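Uncharacterized IolB-like protein (Salmonella typhimurium LT2, PDB 2QJV) is an uncharacterised nickel-binding member of the KduI/IolB family with a cupin fold, and probably acts as a sugar isomerase on glucuronate or a related compound. Local coordinates at residues Ile72-Ser77 with Pro83-Tyr88; Tyr188-Asn193 with Cys199-Tyr204. The protein carries 2 engineered substitutions. One frame throughout, in Å; residues are numbered along the deposited sequence.

How the contacts relate
Contact 1 closes before contact 2 opens along the chain, and the two lie in different halves of the protein, their centres about 22 Å apart and their nearest atoms about 5 Å apart without touching. Contact 1 sets a loop against the start of strand 86-89, in the six-stranded antiparallel sheet. Contact 2 spans the gap between strand 181-193 of the five-stranded sheet and strand 198-204 of the four-stranded one, next to a bound nickel ion. Both belong to the KduI/IolB part of the chain. Charged side chains connect the halves: Arg75 of contact 1 reaches Glu157 on strand 154-160, and Arg191 of contact 2 reaches Glu104 on strand 104-111.

Contact 1 (Ile72-Ser77 with Pro83-Tyr88); sequences IGQRMS and PAYSVY
Tyr85 lays its ring along the backbone of Gly73. Gly73 N sits 3.4 Å above the plane of the Tyr85 ring, offset toward the rim, while Gly73 CA comes within 3.4 Å of Tyr85 CD1. A chi1 of -76° places the ring beside the tyrosine's own backbone N and sends it across the loop. At the phi of 111° and psi of 178° found at Gly73, a CB would jam against the carbonyl O of Ile72, so the backbone itself calls for glycine, independently of the ring. The phenol end is tied in through water: one molecule bridges Tyr85 OH and Gly73 O, and another water, 2.7 Å from Tyr85 OH, also bonds to Gln74 OE1. The Gln74 amide is steeply inclined to the ring, and its CB packs obliquely against Tyr85 CE1.

Ile72 meets the other side of the ring, its CB lying 4.0 Å from Tyr85 CD2. Its tip, CD1, presses to 3.5 Å from Val87 CG2, closer than usual for two methyl groups, with the side chains crossing at about a right angle. Both also touch Leu120 on strand 119-121.

Arg75 brings its guanidinium over Ala84, whose CB is 3.6 Å from the plane. Although Arg75 NH1 is 3.4 Å from Ala84 N, both are donors; NH1 instead bonds to Ile82 O and forms a salt bridge with Glu157, and NE bonds to Val56 O. The Arg75 backbone is linked to Pro83 O through a further water.

Tyr85 and Val87 make backbone hydrogen bonds to Leu55 and Leu53. The contact thus packs the connection that leads into an inner strand of the antiparallel sheet of the N-terminal cupin-like half, where it faces the five-stranded sheet.

Contact 2 (Tyr188-Asn193 with Cys199-Tyr204); sequences YYHRFN and CLQRVY. With SO4 (sulfate ion), chain J.
Gln201 and His190 are joined by a hydrogen bond, His190 NE2 donating to Gln201 OE1 over 2.9 Å with an N-H...O angle of 154°. The donor lies off the carbonyl plane, and the ring and amide planes are nearly perpendicular. The other end of the amide meets Tyr188: Gln201 NE2 stands 3.3 Å above the centre of the Tyr188 ring. Gln201 reaches both partners because its chain is extended, with CG anti to the backbone N (chi1 -178°).

Cys199 fits between two rings. Its SG approaches His190 obliquely, 4.2 Å from the ring centroid, and contacts the edge of Phe192, with SG 3.7 Å from Phe192 CZ. These are sulfur-aromatic contacts, and the Phe192 tip also abuts Cys199 N.

The two strands run nearly antiparallel, their axes 10.2 Å apart at closest approach. They belong to different sheets, so alternate side chains meet across the interior as in the barrel of a cupin. Val231, from strand 231-233, touches Tyr188, His190, Cys199 and Gln201.

Farther out, Asn239 ND2 bonds to His190 ND1, helping to fix the imidazole. Tyr188 OH bonds to Ser167 OG, and the Tyr188 side chain is about 4 Å from the nickel ion held by His171, His173, Glu186 and His229. Gln201 NE2 also bonds to His229 O, which may help position that ligand. Pointing the other way from strand 181-193, Arg191 NH1 grips O1 of a sulfate, probably from the crystallisation liquor, at 2.9 Å, joined by Arg219 and Asn218. Arg202, of strand 198-204, makes a cation-pi contact with Phe198 of a second subunit.

Contact 1 (Ile72-Ser77 with Pro83-Tyr88)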
# COMPACT_ATOMS: atom_id res chain seq x y z
N ILE A 72 -15.46 -22.56 37.92
CA ILE A 72 -14.72 -23.50 37.06
C ILE A 72 -13.44 -22.77 36.61
O ILE A 72 -13.30 -21.54 36.76
CB ILE A 72 -15.58 -24.10 35.90
CG1 ILE A 72 -16.25 -22.98 35.05
CG2 ILE A 72 -16.58 -25.09 36.49
CD1 ILE A 72 -16.79 -23.38 33.66
N GLY A 73 -12.49 -23.52 36.10
CA GLY A 73 -11.19 -22.99 35.74
C GLY A 73 -10.18 -23.56 36.72
O GLY A 73 -10.54 -24.31 37.63
N GLN A 74 -8.93 -23.22 36.52
CA GLN A 74 -7.85 -23.62 37.40
C GLN A 74 -6.63 -22.72 37.17
O GLN A 74 -6.17 -22.03 38.08
CB GLN A 74 -7.49 -25.08 37.17
CG GLN A 74 -6.47 -25.66 38.11
CD GLN A 74 -6.11 -27.08 37.70
OE1 GLN A 74 -6.72 -27.70 36.79
NE2 GLN A 74 -5.09 -27.59 38.33
N ARG A 75 -6.07 -22.75 35.97
CA ARG A 75 -4.87 -21.97 35.67
C ARG A 75 -5.15 -20.46 35.74
O ARG A 75 -6.21 -19.96 35.32
CB ARG A 75 -4.30 -22.37 34.31
CG ARG A 75 -5.05 -21.87 33.09
CD ARG A 75 -4.64 -22.64 31.85
NE ARG A 75 -5.15 -21.96 30.66
CZ ARG A 75 -5.15 -22.44 29.43
NH1 ARG A 75 -4.73 -23.66 29.17
NH2 ARG A 75 -5.63 -21.69 28.45
N MSE A 76 -4.17 -19.76 36.29
CA MSE A 76 -4.17 -18.31 36.41
C MSE A 76 -3.36 -17.66 35.29
O MSE A 76 -3.27 -16.44 35.21
CB MSE A 76 -3.67 -17.92 37.79
CG MSE A 76 -4.51 -18.57 38.92
SE MSE A 76 -6.43 -18.16 38.82
CE MSE A 76 -6.32 -16.32 39.22
N SER A 77 -2.81 -18.49 34.40
CA SER A 77 -2.09 -18.09 33.22
C SER A 77 -2.13 -19.23 32.18
O SER A 77 -2.00 -20.41 32.55
CB SER A 77 -0.63 -17.79 33.51
OG SER A 77 0.08 -17.61 32.28
N PRO A 83 -4.55 -28.07 30.65
CA PRO A 83 -5.72 -27.72 29.84
C PRO A 83 -6.71 -26.72 30.47
O PRO A 83 -6.89 -26.69 31.68
CB PRO A 83 -6.39 -29.09 29.59
CG PRO A 83 -5.32 -30.09 29.76
CD PRO A 83 -4.46 -29.54 30.85
N ALA A 84 -7.28 -25.88 29.61
CA ALA A 84 -8.32 -24.95 30.00
C ALA A 84 -9.62 -25.70 30.33
O ALA A 84 -9.83 -26.86 29.90
CB ALA A 84 -8.59 -23.97 28.88
N TYR A 85 -10.44 -25.05 31.16
CA TYR A 85 -11.84 -25.37 31.28
C TYR A 85 -12.57 -24.55 30.21
O TYR A 85 -12.24 -23.38 29.96
CB TYR A 85 -12.42 -25.01 32.65
CG TYR A 85 -12.06 -25.96 33.75
CD1 TYR A 85 -10.76 -25.99 34.28
CD2 TYR A 85 -13.02 -26.80 34.31
CE1 TYR A 85 -10.44 -26.86 35.33
CE2 TYR A 85 -12.71 -27.65 35.35
CZ TYR A 85 -11.42 -27.68 35.86
OH TYR A 85 -11.14 -28.57 36.87
N SER A 86 -13.59 -25.17 29.61
CA SER A 86 -14.43 -24.54 28.62
C SER A 86 -15.88 -24.98 28.82
O SER A 86 -16.16 -26.01 29.44
CB SER A 86 -13.99 -24.90 27.18
OG SER A 86 -12.60 -24.66 27.03
N VAL A 87 -16.81 -24.18 28.30
CA VAL A 87 -18.24 -24.53 28.30
C VAL A 87 -18.79 -24.39 26.88
O VAL A 87 -18.63 -23.33 26.25
CB VAL A 87 -19.08 -23.67 29.26
CG1 VAL A 87 -20.59 -24.04 29.09
CG2 VAL A 87 -18.55 -23.83 30.68
N TYR A 88 -19.36 -25.49 26.38
CA TYR A 88 -20.05 -25.50 25.10
C TYR A 88 -21.49 -25.01 25.28
O TYR A 88 -22.22 -25.52 26.14
CB TYR A 88 -20.02 -26.90 24.42
CG TYR A 88 -20.92 -26.90 23.20
CD1 TYR A 88 -20.49 -26.37 21.98
CD2 TYR A 88 -22.25 -27.34 23.28
CE1 TYR A 88 -21.34 -26.33 20.89
CE2 TYR A 88 -23.10 -27.30 22.19
CZ TYR A 88 -22.64 -26.79 21.01
OH TYR A 88 -23.49 -26.73 19.93
O HOH W 1 -10.02 -26.87 39.24
O HOH W 2 -6.08 -28.06 33.94
O HOH W 3 -8.58 -29.56 36.98
O HOH W 4 -7.15 -24.32 33.69

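Contact 2 (Tyr188-Asn193 with Cys199-Tyr204)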
# COMPACT_ATOMS: atom_id res chain seq x y z
N TYR A 188 -6.17 -16.93 15.25
CA TYR A 188 -5.07 -17.17 16.17
C TYR A 188 -5.14 -16.06 17.21
O TYR A 188 -5.11 -14.90 16.84
CB TYR A 188 -3.69 -17.05 15.49
CG TYR A 188 -3.23 -18.28 14.74
CD1 TYR A 188 -3.91 -18.71 13.62
CD2 TYR A 188 -2.12 -19.02 15.16
CE1 TYR A 188 -3.52 -19.83 12.93
CE2 TYR A 188 -1.73 -20.16 14.47
CZ TYR A 188 -2.43 -20.54 13.36
OH TYR A 188 -2.04 -21.65 12.70
N TYR A 189 -5.21 -16.42 18.48
CA TYR A 189 -5.13 -15.48 19.58
C TYR A 189 -3.80 -15.80 20.28
O TYR A 189 -3.70 -16.82 21.01
CB TYR A 189 -6.33 -15.60 20.52
CG TYR A 189 -6.25 -14.75 21.78
CD1 TYR A 189 -6.19 -13.34 21.72
CD2 TYR A 189 -6.32 -15.34 23.05
CE1 TYR A 189 -6.11 -12.57 22.86
CE2 TYR A 189 -6.27 -14.57 24.22
CZ TYR A 189 -6.16 -13.18 24.12
OH TYR A 189 -6.12 -12.43 25.27
N HIS A 190 -2.84 -14.89 20.15
CA HIS A 190 -1.48 -15.10 20.64
C HIS A 190 -1.15 -14.50 22.01
O HIS A 190 -1.62 -13.41 22.37
CB HIS A 190 -0.45 -14.51 19.66
CG HIS A 190 -0.31 -15.27 18.38
ND1 HIS A 190 0.66 -16.24 18.20
CD2 HIS A 190 -0.97 -15.18 17.21
CE1 HIS A 190 0.58 -16.71 16.97
NE2 HIS A 190 -0.39 -16.07 16.33
N ARG A 191 -0.32 -15.25 22.73
CA ARG A 191 0.19 -14.86 24.05
C ARG A 191 1.69 -15.19 24.11
O ARG A 191 2.16 -16.15 23.45
CB ARG A 191 -0.59 -15.55 25.18
CG ARG A 191 -2.10 -15.29 25.16
CD ARG A 191 -2.50 -13.90 25.68
NE ARG A 191 -2.87 -13.95 27.08
CZ ARG A 191 -2.08 -13.79 28.12
NH1 ARG A 191 -0.80 -13.51 27.99
NH2 ARG A 191 -2.59 -13.92 29.31
N PHE A 192 2.42 -14.40 24.91
CA PHE A 192 3.87 -14.53 25.10
C PHE A 192 4.29 -14.52 26.56
O PHE A 192 3.64 -13.90 27.42
CB PHE A 192 4.63 -13.43 24.33
CG PHE A 192 4.37 -13.48 22.88
CD1 PHE A 192 5.14 -14.31 22.05
CD2 PHE A 192 3.30 -12.79 22.33
CE1 PHE A 192 4.82 -14.43 20.72
CE2 PHE A 192 2.97 -12.94 21.00
CZ PHE A 192 3.74 -13.73 20.19
N ASN A 193 5.35 -15.29 26.81
CA ASN A 193 6.02 -15.38 28.09
C ASN A 193 7.54 -15.33 27.88
O ASN A 193 8.12 -16.24 27.26
CB ASN A 193 5.60 -16.63 28.89
CG ASN A 193 6.14 -16.60 30.30
OD1 ASN A 193 6.15 -15.57 30.94
ND2 ASN A 193 6.63 -17.74 30.77
N CYS A 199 6.18 -12.91 17.94
CA CYS A 199 6.51 -13.94 16.99
C CYS A 199 6.25 -13.33 15.61
O CYS A 199 5.70 -12.21 15.49
CB CYS A 199 5.68 -15.23 17.19
SG CYS A 199 3.96 -15.11 16.77
N LEU A 200 6.70 -14.04 14.59
CA LEU A 200 6.46 -13.68 13.20
C LEU A 200 5.57 -14.76 12.56
O LEU A 200 5.93 -15.96 12.50
CB LEU A 200 7.78 -13.53 12.45
CG LEU A 200 8.76 -12.48 13.04
CD1 LEU A 200 10.10 -12.47 12.31
CD2 LEU A 200 8.14 -11.07 13.05
N GLN A 201 4.39 -14.34 12.13
CA GLN A 201 3.43 -15.26 11.49
C GLN A 201 3.27 -14.82 10.03
O GLN A 201 3.14 -13.64 9.75
CB GLN A 201 2.09 -15.32 12.22
CG GLN A 201 1.12 -16.31 11.58
CD GLN A 201 -0.04 -16.76 12.45
OE1 GLN A 201 -0.41 -16.11 13.44
NE2 GLN A 201 -0.65 -17.86 12.07
N ARG A 202 3.35 -15.76 9.10
CA ARG A 202 3.25 -15.47 7.69
C ARG A 202 2.03 -16.20 7.11
O ARG A 202 1.89 -17.40 7.30
CB ARG A 202 4.53 -15.89 6.96
CG ARG A 202 4.55 -15.63 5.50
CD ARG A 202 5.60 -16.44 4.81
NE ARG A 202 5.62 -16.21 3.38
CZ ARG A 202 6.24 -16.99 2.52
NH1 ARG A 202 6.84 -18.13 2.91
NH2 ARG A 202 6.21 -16.68 1.24
N VAL A 203 1.14 -15.45 6.47
CA VAL A 203 -0.01 -16.00 5.76
C VAL A 203 0.21 -15.82 4.25
O VAL A 203 0.35 -14.72 3.74
CB VAL A 203 -1.36 -15.38 6.27
CG1 VAL A 203 -2.53 -15.94 5.46
CG2 VAL A 203 -1.55 -15.67 7.78
N TYR A 204 0.26 -16.93 3.53
CA TYR A 204 0.58 -16.90 2.12
C TYR A 204 -0.01 -18.04 1.28
O TYR A 204 -0.18 -19.16 1.76
CB TYR A 204 2.13 -16.86 1.94
CG TYR A 204 2.87 -18.14 2.36
CD1 TYR A 204 3.10 -18.44 3.70
CD2 TYR A 204 3.33 -19.06 1.39
CE1 TYR A 204 3.79 -19.62 4.08
CE2 TYR A 204 4.02 -20.19 1.76
CZ TYR A 204 4.26 -20.45 3.13
OH TYR A 204 4.95 -21.59 3.51
S SO4 J . 0.18 -11.04 30.84
O1 SO4 J . 0.75 -11.91 29.79
O2 SO4 J . 0.03 -9.65 30.43
O3 SO4 J . 1.14 -10.93 31.96
O4 SO4 J . -1.07 -11.65 31.32